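Local structure of myosin-I heavy chain (Dictyostelium discoideum, 5EJR) at residues T2-Q5 and L6-W9; S154-I157 and A158-S162; H180-S184 and Y185-K189; I327-E330 and W331-L335; A468-D471 and D472-C475. The protein is an actin-based motor with ATPase activity that acts in the early steps of phagocytosis and in adhesion, here represented by its C-terminal MyTH4-FERM tail region. All coordinates share one frame; numbering follows the deposited sequence.

How the interactions relate
The five local contacts follow one another along the chain without overlap. Interaction 1 opens the short helix 5-11, which packs on helix 142-159; interaction 2 is the C-terminal end of that same helix, with centres about 18 Å from those of interaction 1. Interaction 3 turns the loop after helix 164-178, about 30 Å between centres from interaction 2, and its Arg188 reaches Asp276 of the FERM part, so it lies where MyTH4 and FERM meet. Interactions 4 and 5 belong to the FERM region, a helix end and a hairpin about 31 Å apart between centres. Interactions 1 and 4, about 67 Å apart between centres, show how elongated the tandem is.

Interaction 1 (T2-Q5 and L6-W9); sequences TDSQ and LAQW
Gln8 NE2 donates to the backbone Asp3 O at 2.9 Å. The donor stands above the carbonyl plane, off the lone pairs, and the bond is also bent at the hydrogen (138°). The Gln8 chain gets there by lying extended beyond CG, and its CG passes 3.4 Å from Ser4 O on the way. That oxygen takes the regular helical bond from Gln8 N at 3.0 Å, so Gln8 is held through both its backbone N and its side-chain NE2. Ser4 is the N-cap of helix 5-11: with chi1 at 70°, OG sits between its own N and carbonyl carbon and receives Ala7 N at 3.2 Å in a nearly straight bond (165°). The methyl of Ala7 lies beside the same hydroxyl, OG to CB 3.5 Å, and also touches Asp3 CB. Trp9 N closes the next turn onto Gln5 O. The outer parts of the Leu6 and Trp9 side chains lead off from this start and pack on Leu144 of helix 142-159, with Cys109 of helix 104-113 also against the indole. In the first turn, therefore, the amide N-H of Ala7 is satisfied by a serine hydroxyl, and a glutamine side chain ties the preceding loop onto the helix.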
loop_
_atom_site.group_PDB
_atom_site.type_symbol
_atom_site.label_atom_id
_atom_site.label_comp_id
_atom_site.label_asym_id
_atom_site.label_seq_id
_atom_site.Cartn_x
_atom_site.Cartn_y
_atom_site.Cartn_z
ATOM N N THR A 2 -28.125 -38.137 -12.414
ATOM C CA THR A 2 -27.574 -37.206 -13.408
ATOM C C THR A 2 -26.306 -36.522 -12.888
ATOM O O THR A 2 -26.175 -36.306 -11.680
ATOM C CB THR A 2 -28.629 -36.169 -13.846
ATOM O OG1 THR A 2 -29.058 -35.408 -12.713
ATOM C CG2 THR A 2 -29.829 -36.802 -14.554
ATOM N N ASP A 3 -25.381 -36.170 -13.805
ATOM C CA ASP A 3 -24.128 -35.491 -13.463
ATOM C C ASP A 3 -24.397 -34.073 -12.945
ATOM O O ASP A 3 -25.386 -33.446 -13.352
ATOM C CB ASP A 3 -23.171 -35.457 -14.670
ATOM C CG ASP A 3 -22.450 -36.768 -14.912
ATOM O OD1 ASP A 3 -21.383 -36.982 -14.293
ATOM O OD2 ASP A 3 -22.948 -37.576 -15.723
ATOM N N SER A 4 -23.517 -33.575 -12.041
ATOM C CA SER A 4 -23.618 -32.236 -11.449
ATOM C C SER A 4 -23.457 -31.148 -12.508
ATOM O O SER A 4 -23.003 -31.443 -13.614
ATOM C CB SER A 4 -22.569 -32.055 -10.357
ATOM O OG SER A 4 -21.257 -31.978 -10.895
ATOM N N GLN A 5 -23.810 -29.891 -12.168
ATOM C CA GLN A 5 -23.676 -28.747 -13.078
ATOM C C GLN A 5 -22.210 -28.538 -13.464
ATOM O O GLN A 5 -21.935 -28.260 -14.631
ATOM C CB GLN A 5 -24.284 -27.474 -12.476
ATOM C CG GLN A 5 -25.800 -27.510 -12.353
ATOM C CD GLN A 5 -26.500 -26.979 -13.578
ATOM O OE1 GLN A 5 -26.524 -27.612 -14.645
ATOM N NE2 GLN A 5 -27.127 -25.819 -13.437
ATOM N N LEU A 6 -21.268 -28.742 -12.504
ATOM C CA LEU A 6 -19.827 -28.624 -12.752
ATOM C C LEU A 6 -19.338 -29.697 -13.739
ATOM O O LEU A 6 -18.599 -29.366 -14.663
ATOM C CB LEU A 6 -18.998 -28.636 -11.440
ATOM C CG LEU A 6 -17.457 -28.669 -11.578
ATOM C CD1 LEU A 6 -16.900 -27.359 -12.135
ATOM C CD2 LEU A 6 -16.789 -28.988 -10.269
ATOM N N ALA A 7 -19.752 -30.968 -13.540
ATOM C CA ALA A 7 -19.396 -32.100 -14.403
ATOM C C ALA A 7 -19.925 -31.885 -15.818
ATOM O O ALA A 7 -19.207 -32.176 -16.772
ATOM C CB ALA A 7 -19.943 -33.401 -13.823
ATOM N N GLN A 8 -21.161 -31.339 -15.953
ATOM C CA GLN A 8 -21.794 -31.026 -17.243
ATOM C C GLN A 8 -20.993 -29.962 -17.995
ATOM O O GLN A 8 -20.830 -30.068 -19.214
ATOM C CB GLN A 8 -23.235 -30.556 -17.056
ATOM C CG GLN A 8 -24.224 -31.687 -16.767
ATOM C CD GLN A 8 -25.610 -31.180 -16.435
ATOM O OE1 GLN A 8 -26.076 -30.148 -16.944
ATOM N NE2 GLN A 8 -26.315 -31.917 -15.587
ATOM N N TRP A 9 -20.467 -28.951 -17.252
ATOM C CA TRP A 9 -19.628 -27.878 -17.783
ATOM C C TRP A 9 -18.280 -28.467 -18.230
ATOM O O TRP A 9 -17.790 -28.126 -19.299
ATOM C CB TRP A 9 -19.442 -26.767 -16.715
ATOM C CG TRP A 9 -18.469 -25.679 -17.091
ATOM C CD1 TRP A 9 -18.760 -24.482 -17.678
ATOM C CD2 TRP A 9 -17.052 -25.689 -16.878
ATOM N NE1 TRP A 9 -17.607 -23.749 -17.853
ATOM C CE2 TRP A 9 -16.548 -24.455 -17.346
ATOM C CE3 TRP A 9 -16.162 -26.604 -16.293
ATOM C CZ2 TRP A 9 -15.192 -24.126 -17.268
ATOM C CZ3 TRP A 9 -14.816 -26.292 -16.243
ATOM C CH2 TRP A 9 -14.340 -25.069 -16.738
#

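Interaction 2 (S154-I157 and A158-S162)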
loop_
_atom_site.group_PDB
_atom_site.type_symbol
_atom_site.label_atom_id
_atom_site.label_comp_id
_atom_site.label_asym_id
_atom_site.label_seq_id
_atom_site.Cartn_x
_atom_site.Cartn_y
_atom_site.Cartn_z
ATOM N N SER A 154 -23.082 -27.570 -2.767
ATOM C CA SER A 154 -23.228 -29.020 -2.520
ATOM C C SER A 154 -22.201 -29.527 -1.506
ATOM O O SER A 154 -22.520 -30.355 -0.650
ATOM C CB SER A 154 -23.105 -29.813 -3.816
ATOM O OG SER A 154 -24.274 -29.665 -4.605
ATOM N N ARG A 155 -20.965 -29.032 -1.598
ATOM C CA ARG A 155 -19.924 -29.413 -0.648
ATOM C C ARG A 155 -20.238 -28.836 0.729
ATOM O O ARG A 155 -19.833 -29.419 1.729
ATOM C CB ARG A 155 -18.555 -28.906 -1.108
ATOM C CG ARG A 155 -17.964 -29.703 -2.257
ATOM C CD ARG A 155 -17.479 -31.092 -1.850
ATOM N NE ARG A 155 -16.412 -31.086 -0.841
ATOM C CZ ARG A 155 -15.120 -30.920 -1.111
ATOM N NH1 ARG A 155 -14.718 -30.670 -2.352
ATOM N NH2 ARG A 155 -14.222 -30.977 -0.138
ATOM N N ASN A 156 -20.929 -27.678 0.772
ATOM C CA ASN A 156 -21.300 -27.013 2.027
ATOM C C ASN A 156 -22.387 -27.857 2.686
ATOM O O ASN A 156 -22.261 -28.187 3.861
ATOM C CB ASN A 156 -21.788 -25.562 1.784
ATOM C CG ASN A 156 -22.036 -24.770 3.052
ATOM O OD1 ASN A 156 -22.920 -25.072 3.852
ATOM N ND2 ASN A 156 -21.290 -23.705 3.247
ATOM N N ILE A 157 -23.416 -28.237 1.911
ATOM C CA ILE A 157 -24.544 -29.064 2.375
ATOM C C ILE A 157 -24.027 -30.421 2.890
ATOM O O ILE A 157 -24.431 -30.848 3.971
ATOM C CB ILE A 157 -25.639 -29.144 1.267
ATOM C CG1 ILE A 157 -26.390 -27.795 1.159
ATOM C CG2 ILE A 157 -26.626 -30.302 1.480
ATOM C CD1 ILE A 157 -27.110 -27.536 -0.211
ATOM N N ALA A 158 -23.054 -31.034 2.181
ATOM C CA ALA A 158 -22.453 -32.312 2.586
ATOM C C ALA A 158 -21.565 -32.245 3.830
ATOM O O ALA A 158 -21.395 -33.271 4.496
ATOM C CB ALA A 158 -21.686 -32.931 1.429
ATOM N N ILE A 159 -21.004 -31.071 4.163
ATOM C CA ILE A 159 -20.101 -30.997 5.315
ATOM C C ILE A 159 -20.613 -30.085 6.489
ATOM O O ILE A 159 -19.998 -30.080 7.558
ATOM C CB ILE A 159 -18.679 -30.641 4.806
ATOM C CG1 ILE A 159 -17.620 -31.487 5.530
ATOM C CG2 ILE A 159 -18.346 -29.135 4.806
ATOM C CD1 ILE A 159 -17.504 -32.941 4.995
ATOM N N GLN A 160 -21.773 -29.416 6.314
ATOM C CA GLN A 160 -22.450 -28.531 7.282
ATOM C C GLN A 160 -22.481 -29.131 8.700
ATOM O O GLN A 160 -22.068 -28.477 9.666
ATOM C CB GLN A 160 -23.915 -28.305 6.825
ATOM C CG GLN A 160 -24.288 -26.862 6.536
ATOM C CD GLN A 160 -25.549 -26.753 5.707
ATOM O OE1 GLN A 160 -25.528 -26.301 4.558
ATOM N NE2 GLN A 160 -26.685 -27.134 6.271
ATOM N N SER A 161 -22.983 -30.379 8.811
ATOM C CA SER A 161 -23.155 -31.075 10.089
ATOM C C SER A 161 -21.876 -31.561 10.715
ATOM O O SER A 161 -21.742 -31.446 11.929
ATOM C CB SER A 161 -24.142 -32.223 9.955
ATOM O OG SER A 161 -25.388 -31.694 9.535
ATOM N N SER A 162 -20.952 -32.115 9.921
ATOM C CA SER A 162 -19.703 -32.638 10.474
ATOM C C SER A 162 -18.663 -31.562 10.770
ATOM O O SER A 162 -18.028 -31.611 11.823
ATOM C CB SER A 162 -19.122 -33.735 9.586
ATOM O OG SER A 162 -18.901 -33.291 8.260
HETATM O O HOH W 1 -23.856 -32.007 6.687
#
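In the last, weakly bonded turn of helix 142-159 in the MyTH4 domain, Asn156 O is approached by two backbone amides, Ile159 N and Gln160 N. The Ile159 N to Asn156 O bond, 3.2 Å, comes from high above the carbonyl plane, as in a tightened 3-10-like turn; the Gln160 N to Asn156 O bond is short at 2.8 Å but bent and weak. One residue earlier the helix is still regular, Ala158 N giving to Ser154 O at 3.0 Å, whereas Ile159 N reaches Arg155 O only weakly. A water bridges the end: it donates to Ile157 O at 3.0 Å and accepts from Ser161 N at 2.8 Å. Among the side chains, CG of Asn156 stands anti to its backbone N (chi1 -173°), which swings OD1 along the helix to within 3.5 Å of Gln160 CG. Ile159 lays CG2 over Arg155 O at 3.4 Å and continues to Leu166 of helix 164-178. The guanidinium of Arg155 turns from this end and is hydrogen-bonded to Thr115 O. Asn156 O thus takes two donors as the helical bonding weakens, while the water supplies Ile157 O with a donor and Ser161 N with an acceptor.

Interaction 3 (H180-S184 and Y185-K189)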
loop_
_atom_site.group_PDB
_atom_site.type_symbol
_atom_site.label_atom_id
_atom_site.label_comp_id
_atom_site.label_asym_id
_atom_site.label_seq_id
_atom_site.Cartn_x
_atom_site.Cartn_y
_atom_site.Cartn_z
ATOM N N HIS A 180 -19.586 -10.662 -7.395
ATOM C CA HIS A 180 -19.195 -10.296 -8.759
ATOM C C HIS A 180 -20.383 -9.838 -9.629
ATOM O O HIS A 180 -21.486 -10.366 -9.464
ATOM C CB HIS A 180 -18.407 -11.424 -9.431
ATOM C CG HIS A 180 -17.043 -11.606 -8.854
ATOM N ND1 HIS A 180 -15.986 -10.826 -9.259
ATOM C CD2 HIS A 180 -16.605 -12.489 -7.927
ATOM C CE1 HIS A 180 -14.945 -11.238 -8.557
ATOM N NE2 HIS A 180 -15.268 -12.239 -7.745
ATOM N N PRO A 181 -20.218 -8.816 -10.507
ATOM C CA PRO A 181 -18.980 -8.075 -10.831
ATOM C C PRO A 181 -18.558 -7.019 -9.804
ATOM O O PRO A 181 -19.375 -6.199 -9.373
ATOM C CB PRO A 181 -19.294 -7.469 -12.206
ATOM C CG PRO A 181 -20.781 -7.242 -12.182
ATOM C CD PRO A 181 -21.357 -8.358 -11.332
ATOM N N ILE A 182 -17.264 -7.052 -9.414
ATOM C CA ILE A 182 -16.655 -6.107 -8.475
ATOM C C ILE A 182 -16.371 -4.791 -9.239
ATOM O O ILE A 182 -15.794 -4.858 -10.332
ATOM C CB ILE A 182 -15.357 -6.710 -7.840
ATOM C CG1 ILE A 182 -15.667 -7.969 -6.988
ATOM C CG2 ILE A 182 -14.578 -5.663 -7.011
ATOM C CD1 ILE A 182 -14.424 -8.785 -6.541
ATOM N N PRO A 183 -16.741 -3.599 -8.693
ATOM C CA PRO A 183 -16.429 -2.336 -9.394
ATOM C C PRO A 183 -14.925 -2.114 -9.558
ATOM O O PRO A 183 -14.137 -2.564 -8.719
ATOM C CB PRO A 183 -17.035 -1.261 -8.486
ATOM C CG PRO A 183 -17.987 -1.981 -7.601
ATOM C CD PRO A 183 -17.418 -3.340 -7.407
ATOM N N SER A 184 -14.537 -1.430 -10.653
ATOM C CA SER A 184 -13.153 -1.116 -11.039
ATOM C C SER A 184 -12.293 -0.538 -9.909
ATOM O O SER A 184 -11.138 -0.941 -9.765
ATOM C CB SER A 184 -13.142 -0.178 -12.244
ATOM O OG SER A 184 -11.823 0.146 -12.654
ATOM N N TYR A 185 -12.852 0.394 -9.116
ATOM C CA TYR A 185 -12.157 1.053 -8.006
ATOM C C TYR A 185 -11.919 0.118 -6.807
ATOM O O TYR A 185 -11.182 0.486 -5.891
ATOM C CB TYR A 185 -12.893 2.352 -7.597
ATOM C CG TYR A 185 -13.918 2.219 -6.486
ATOM C CD1 TYR A 185 -15.159 1.635 -6.720
ATOM C CD2 TYR A 185 -13.668 2.735 -5.219
ATOM C CE1 TYR A 185 -16.114 1.533 -5.706
ATOM C CE2 TYR A 185 -14.613 2.638 -4.197
ATOM C CZ TYR A 185 -15.838 2.041 -4.446
ATOM O OH TYR A 185 -16.768 1.953 -3.436
ATOM N N GLN A 186 -12.576 -1.065 -6.802
ATOM C CA GLN A 186 -12.449 -2.063 -5.745
ATOM C C GLN A 186 -11.682 -3.315 -6.181
ATOM O O GLN A 186 -11.368 -4.146 -5.337
ATOM C CB GLN A 186 -13.811 -2.418 -5.131
ATOM C CG GLN A 186 -14.233 -1.420 -4.056
ATOM C CD GLN A 186 -15.567 -1.719 -3.415
ATOM O OE1 GLN A 186 -16.514 -2.199 -4.051
ATOM N NE2 GLN A 186 -15.688 -1.365 -2.146
ATOM N N GLN A 187 -11.331 -3.431 -7.467
ATOM C CA GLN A 187 -10.597 -4.591 -7.970
ATOM C C GLN A 187 -9.171 -4.640 -7.443
ATOM O O GLN A 187 -8.376 -3.757 -7.762
ATOM C CB GLN A 187 -10.665 -4.683 -9.502
ATOM C CG GLN A 187 -12.064 -5.056 -10.011
ATOM C CD GLN A 187 -12.225 -5.007 -11.513
ATOM O OE1 GLN A 187 -11.323 -4.621 -12.266
ATOM N NE2 GLN A 187 -13.402 -5.391 -11.983
ATOM N N ARG A 188 -8.872 -5.637 -6.572
ATOM C CA ARG A 188 -7.560 -5.860 -5.941
ATOM C C ARG A 188 -6.490 -6.163 -6.991
ATOM O O ARG A 188 -6.799 -6.801 -7.994
ATOM C CB ARG A 188 -7.633 -7.005 -4.906
ATOM C CG ARG A 188 -8.342 -6.644 -3.590
ATOM C CD ARG A 188 -7.458 -5.908 -2.578
ATOM N NE ARG A 188 -6.240 -6.650 -2.260
ATOM C CZ ARG A 188 -6.146 -7.569 -1.306
ATOM N NH1 ARG A 188 -7.187 -7.835 -0.522
ATOM N NH2 ARG A 188 -5.006 -8.219 -1.118
ATOM N N LYS A 189 -5.240 -5.695 -6.765
ATOM C CA LYS A 189 -4.128 -5.841 -7.713
ATOM C C LYS A 189 -3.106 -6.873 -7.273
ATOM O O LYS A 189 -2.232 -7.241 -8.057
ATOM C CB LYS A 189 -3.410 -4.481 -7.915
ATOM C CG LYS A 189 -4.301 -3.300 -8.289
ATOM C CD LYS A 189 -4.653 -3.282 -9.765
ATOM C CE LYS A 189 -5.566 -2.135 -10.135
ATOM N NZ LYS A 189 -6.983 -2.399 -9.777
#
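From CB to its amide, Gln187 folds back over the preceding turn: CB lies 3.8 Å from Ser184 O; CG moves on to Pro183 O at 3.5 Å; CD comes near Ile182 O and Ser184 CA; and NE2 donates to Ile182 O at 3.0 Å, with the oxygen tilted out of the amide plane and the bond bent to 138°. The first torsion puts CG beside the backbone N and anti to the carbonyl carbon (chi1 -70°), and the extended remainder carries the amide back across five residues. Within the turn, Gln186 N gives to Pro183 O at 2.9 Å from well above the carbonyl plane, closing a type I beta turn with Ser184 and Tyr185 at its corners; a weak bond from Gln187 N to Ser184 O continues the winding. Ile182 sets CG2 against Gln186 CB at 3.8 Å, the two side chains crossing at about a right angle. Pro183 CB also meets the Tyr185 ring at its edge, 3.9 Å from CD1, while Gln186 CG stands over the centre of one ring face. Arg188, next along, leads to salt bridges with Glu196 and Asp276, the latter across to the FERM part. The loop after helix 164-178 is thus turned chiefly by amide-to-carbonyl bonds, one of them weak, with modest apolar contact on the surface.

Interaction 4 (I327-E330 and W331-L335). With EDO (1,2-ethanediol), chain H.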
loop_
_atom_site.group_PDB
_atom_site.type_symbol
_atom_site.label_atom_id
_atom_site.label_comp_id
_atom_site.label_asym_id
_atom_site.label_seq_id
_atom_site.Cartn_x
_atom_site.Cartn_y
_atom_site.Cartn_z
ATOM N N ILE A 327 7.007 19.568 11.546
ATOM C CA ILE A 327 7.991 20.548 11.050
ATOM C C ILE A 327 9.240 20.516 11.950
ATOM O O ILE A 327 10.353 20.629 11.446
ATOM C CB ILE A 327 7.351 21.956 10.979
ATOM C CG1 ILE A 327 6.162 21.933 9.960
ATOM C CG2 ILE A 327 8.406 23.020 10.572
ATOM C CD1 ILE A 327 5.131 23.047 10.234
ATOM N N ARG A 328 9.037 20.374 13.270
ATOM C CA ARG A 328 10.134 20.301 14.247
ATOM C C ARG A 328 10.996 19.071 13.953
ATOM O O ARG A 328 12.214 19.179 13.966
ATOM C CB ARG A 328 9.621 20.234 15.698
ATOM C CG ARG A 328 10.730 20.645 16.701
ATOM C CD ARG A 328 10.391 20.148 18.100
ATOM N NE ARG A 328 11.302 20.669 19.128
ATOM C CZ ARG A 328 12.443 20.074 19.492
ATOM N NH1 ARG A 328 12.844 18.964 18.889
ATOM N NH2 ARG A 328 13.196 20.597 20.457
ATOM N N ASP A 329 10.362 17.926 13.650
ATOM C CA ASP A 329 11.053 16.670 13.321
ATOM C C ASP A 329 11.885 16.795 12.058
ATOM O O ASP A 329 13.042 16.330 12.018
ATOM C CB ASP A 329 10.059 15.508 13.242
ATOM C CG ASP A 329 10.717 14.205 12.848
ATOM O OD1 ASP A 329 11.309 13.553 13.731
ATOM O OD2 ASP A 329 10.669 13.857 11.647
ATOM N N GLU A 330 11.320 17.463 11.018
ATOM C CA GLU A 330 12.024 17.700 9.749
ATOM C C GLU A 330 13.223 18.619 9.986
ATOM O O GLU A 330 14.302 18.409 9.392
ATOM C CB GLU A 330 11.063 18.336 8.720
ATOM C CG GLU A 330 10.043 17.329 8.223
ATOM C CD GLU A 330 8.860 17.950 7.501
ATOM O OE1 GLU A 330 8.200 17.230 6.724
ATOM O OE2 GLU A 330 8.566 19.144 7.734
ATOM N N TRP A 331 13.025 19.656 10.833
ATOM C CA TRP A 331 14.107 20.556 11.228
ATOM C C TRP A 331 15.197 19.715 11.934
ATOM O O TRP A 331 16.376 19.879 11.613
ATOM C CB TRP A 331 13.602 21.614 12.206
ATOM C CG TRP A 331 14.682 22.376 12.935
ATOM C CD1 TRP A 331 15.022 22.260 14.253
ATOM C CD2 TRP A 331 15.586 23.328 12.367
ATOM N NE1 TRP A 331 16.082 23.092 14.544
ATOM C CE2 TRP A 331 16.463 23.745 13.396
ATOM C CE3 TRP A 331 15.768 23.847 11.068
ATOM C CZ2 TRP A 331 17.450 24.726 13.190
ATOM C CZ3 TRP A 331 16.747 24.816 10.863
ATOM C CH2 TRP A 331 17.611 25.204 11.906
ATOM N N MET A 332 14.807 18.839 12.873
ATOM C CA MET A 332 15.796 18.029 13.623
ATOM C C MET A 332 16.520 16.968 12.772
ATOM O O MET A 332 17.610 16.543 13.150
ATOM C CB MET A 332 15.200 17.400 14.883
ATOM C CG MET A 332 14.989 18.408 16.001
ATOM S SD MET A 332 16.366 19.538 16.396
ATOM C CE MET A 332 17.596 18.396 17.154
ATOM N N LYS A 333 15.922 16.566 11.633
ATOM C CA LYS A 333 16.498 15.628 10.659
ATOM C C LYS A 333 17.329 16.350 9.596
ATOM O O LYS A 333 17.835 15.713 8.674
ATOM C CB LYS A 333 15.405 14.797 9.991
ATOM C CG LYS A 333 14.928 13.627 10.820
ATOM C CD LYS A 333 13.616 13.119 10.220
ATOM C CE LYS A 333 13.155 11.825 10.852
ATOM N NZ LYS A 333 13.098 11.936 12.336
ATOM N N GLY A 334 17.480 17.659 9.726
ATOM C CA GLY A 334 18.301 18.451 8.815
ATOM C C GLY A 334 17.680 18.704 7.453
ATOM O O GLY A 334 18.392 19.054 6.514
ATOM N N LEU A 335 16.344 18.593 7.328
ATOM C CA LEU A 335 15.692 18.843 6.029
ATOM C C LEU A 335 15.641 20.322 5.611
ATOM O O LEU A 335 15.556 20.606 4.421
ATOM C CB LEU A 335 14.306 18.205 5.995
ATOM C CG LEU A 335 14.302 16.685 6.289
ATOM C CD1 LEU A 335 12.910 16.120 6.215
ATOM C CD2 LEU A 335 15.240 15.896 5.328
HETATM C C1 EDO H . 6.596 21.266 5.508
HETATM O O1 EDO H . 7.020 20.677 4.298
HETATM C C2 EDO H . 5.808 20.345 6.491
HETATM O O2 EDO H . 6.149 18.971 6.463
#
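Asp329 turns CG opposite its backbone N (chi1 178°), leaning its carboxylate towards the next turn, and Lys333 bends only at its last torsion (chi4 53°) to bring NZ down onto it. NZ meets OD1 of Asp329 on the syn side at 2.8 Å, while the hydrogen bond to OD2 is weak at 3.2 Å; the lysine CE also rests 3.3 Å from OD2. Replacing Asp329 with an alanine would probably leave the Lys333 ammonium without its mate and its chain freer to turn. Just past Lys333, helix 317-332 of the FERM central lobe ends in a Schellman motif. Gly334 has a positive phi (75°), Leu335 N reaches back to Glu330 O at 2.9 Å, and Gly334 N bonds to Trp331 O. Leu335 then drops CD1 onto the aliphatic part of Glu330, 3.7 Å from CG, leaving the carboxylate beyond it to a salt bridge with Arg295 and a hydrogen bond with Tyr336. A bound 1,2-ethanediol, probably from the crystallisation liquor, lies near that carboxylate, with O2 2.7 Å from Glu330 OE1. Arg328 and Met332 run side by side, Arg328 NH1 being 3.6 Å from Met332 CG, and the guanidinium goes on to bond Gln371 O through NH2.

Interaction 5 (A468-D471 and D472-C475); sequences AFTD and DTFC
Residues 468-471 and 472-475 run antiparallel, 174° apart end to end, as the tip of the beta hairpin 466-469/473-477 in the PTB-like lobe of the FERM region. Ala468 and Cys475 form a hydrogen-bonded pair: Ala468 N gives to Cys475 O and Cys475 N to Ala468 O, both at 2.8 Å. Phe469 and Phe474 are the non-hydrogen-bonded pair that follows. Nearer the turn, Thr470 N donates to Thr473 O in a nearly straight bond, and the same oxygen takes a CA-H contact from Phe469. Asp471 and Asp472 make the bend; their carboxylates are like charges, 4.0 Å apart between the OD1 atoms, which probably costs a little energy.

Ala468 and Cys475 touch through their CB atoms on one face of the sheet. On the other, the two phenylalanines lie side by side with planes 20° apart, slid so far that the rings barely overlap (centroids 5.2 Å); Phe469 CE1 comes tightly against Phe474 CD1 at 3.2 Å. Ile497 of helix 494-505 lies against both rings. Putting an alanine at Phe469 would probably open a gap beside the Phe474 ring where the Phe469 ring packs on helix 494-505, and leave the hairpin tip less firmly seated. Thr470 holds the bend itself, since OG1 accepts from Asp472 N at 3.3 Å, an ST turn. Set beside its own N and carbonyl carbon (chi1 81°), the same Thr470 OG1 also shares a hydrogen bond with Thr473 OG1 at 2.8 Å.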
loop_
_atom_site.group_PDB
_atom_site.type_symbol
_atom_site.label_atom_id
_atom_site.label_comp_id
_atom_site.label_asym_id
_atom_site.label_seq_id
_atom_site.Cartn_x
_atom_site.Cartn_y
_atom_site.Cartn_z
ATOM N N ALA A 468 -0.903 14.390 -17.858
ATOM C CA ALA A 468 -1.044 13.031 -18.374
ATOM C C ALA A 468 -0.057 12.133 -17.685
ATOM O O ALA A 468 0.997 12.598 -17.230
ATOM C CB ALA A 468 -0.803 12.999 -19.876
ATOM N N PHE A 469 -0.389 10.837 -17.638
ATOM C CA PHE A 469 0.425 9.819 -16.993
ATOM C C PHE A 469 0.622 8.583 -17.850
ATOM O O PHE A 469 -0.254 8.202 -18.632
ATOM C CB PHE A 469 -0.259 9.409 -15.665
ATOM C CG PHE A 469 -0.444 10.528 -14.663
ATOM C CD1 PHE A 469 0.565 10.845 -13.756
ATOM C CD2 PHE A 469 -1.629 11.266 -14.623
ATOM C CE1 PHE A 469 0.385 11.873 -12.821
ATOM C CE2 PHE A 469 -1.787 12.317 -13.716
ATOM C CZ PHE A 469 -0.767 12.633 -12.846
ATOM N N THR A 470 1.783 7.943 -17.686
ATOM C CA THR A 470 2.099 6.640 -18.278
ATOM C C THR A 470 2.601 5.800 -17.105
ATOM O O THR A 470 2.751 6.343 -16.007
ATOM C CB THR A 470 3.102 6.654 -19.467
ATOM O OG1 THR A 470 4.442 6.736 -18.991
ATOM C CG2 THR A 470 2.810 7.721 -20.536
ATOM N N ASP A 471 2.845 4.489 -17.310
ATOM C CA ASP A 471 3.382 3.644 -16.229
ATOM C C ASP A 471 4.784 4.093 -15.736
ATOM O O ASP A 471 5.161 3.744 -14.628
ATOM C CB ASP A 471 3.365 2.142 -16.584
ATOM C CG ASP A 471 3.742 1.768 -18.015
ATOM O OD1 ASP A 471 4.204 2.662 -18.772
ATOM O OD2 ASP A 471 3.561 0.585 -18.381
ATOM N N ASP A 472 5.505 4.912 -16.508
ATOM C CA ASP A 472 6.824 5.389 -16.097
ATOM C C ASP A 472 7.025 6.923 -16.264
ATOM O O ASP A 472 8.166 7.405 -16.136
ATOM C CB ASP A 472 7.933 4.585 -16.824
ATOM C CG ASP A 472 7.990 4.756 -18.332
ATOM O OD1 ASP A 472 7.101 5.446 -18.893
ATOM O OD2 ASP A 472 8.921 4.197 -18.957
ATOM N N THR A 473 5.947 7.695 -16.557
ATOM C CA THR A 473 6.112 9.150 -16.695
ATOM C C THR A 473 4.963 9.966 -16.141
ATOM O O THR A 473 3.831 9.496 -16.064
ATOM C CB THR A 473 6.347 9.618 -18.158
ATOM O OG1 THR A 473 5.154 9.413 -18.914
ATOM C CG2 THR A 473 7.561 8.973 -18.847
ATOM N N PHE A 474 5.265 11.228 -15.819
ATOM C CA PHE A 474 4.309 12.267 -15.465
ATOM C C PHE A 474 4.530 13.380 -16.494
ATOM O O PHE A 474 5.668 13.735 -16.788
ATOM C CB PHE A 474 4.473 12.733 -14.003
ATOM C CG PHE A 474 3.765 14.007 -13.608
ATOM C CD1 PHE A 474 2.412 14.181 -13.862
ATOM C CD2 PHE A 474 4.445 15.021 -12.948
ATOM C CE1 PHE A 474 1.755 15.355 -13.480
ATOM C CE2 PHE A 474 3.789 16.192 -12.572
ATOM C CZ PHE A 474 2.447 16.345 -12.821
ATOM N N CYS A 475 3.441 13.896 -17.072
ATOM C CA CYS A 475 3.496 14.921 -18.110
ATOM C C CYS A 475 2.583 16.111 -17.799
ATOM O O CYS A 475 1.429 15.899 -17.440
ATOM C CB CYS A 475 3.155 14.301 -19.466
ATOM S SG CYS A 475 3.100 15.489 -20.826
#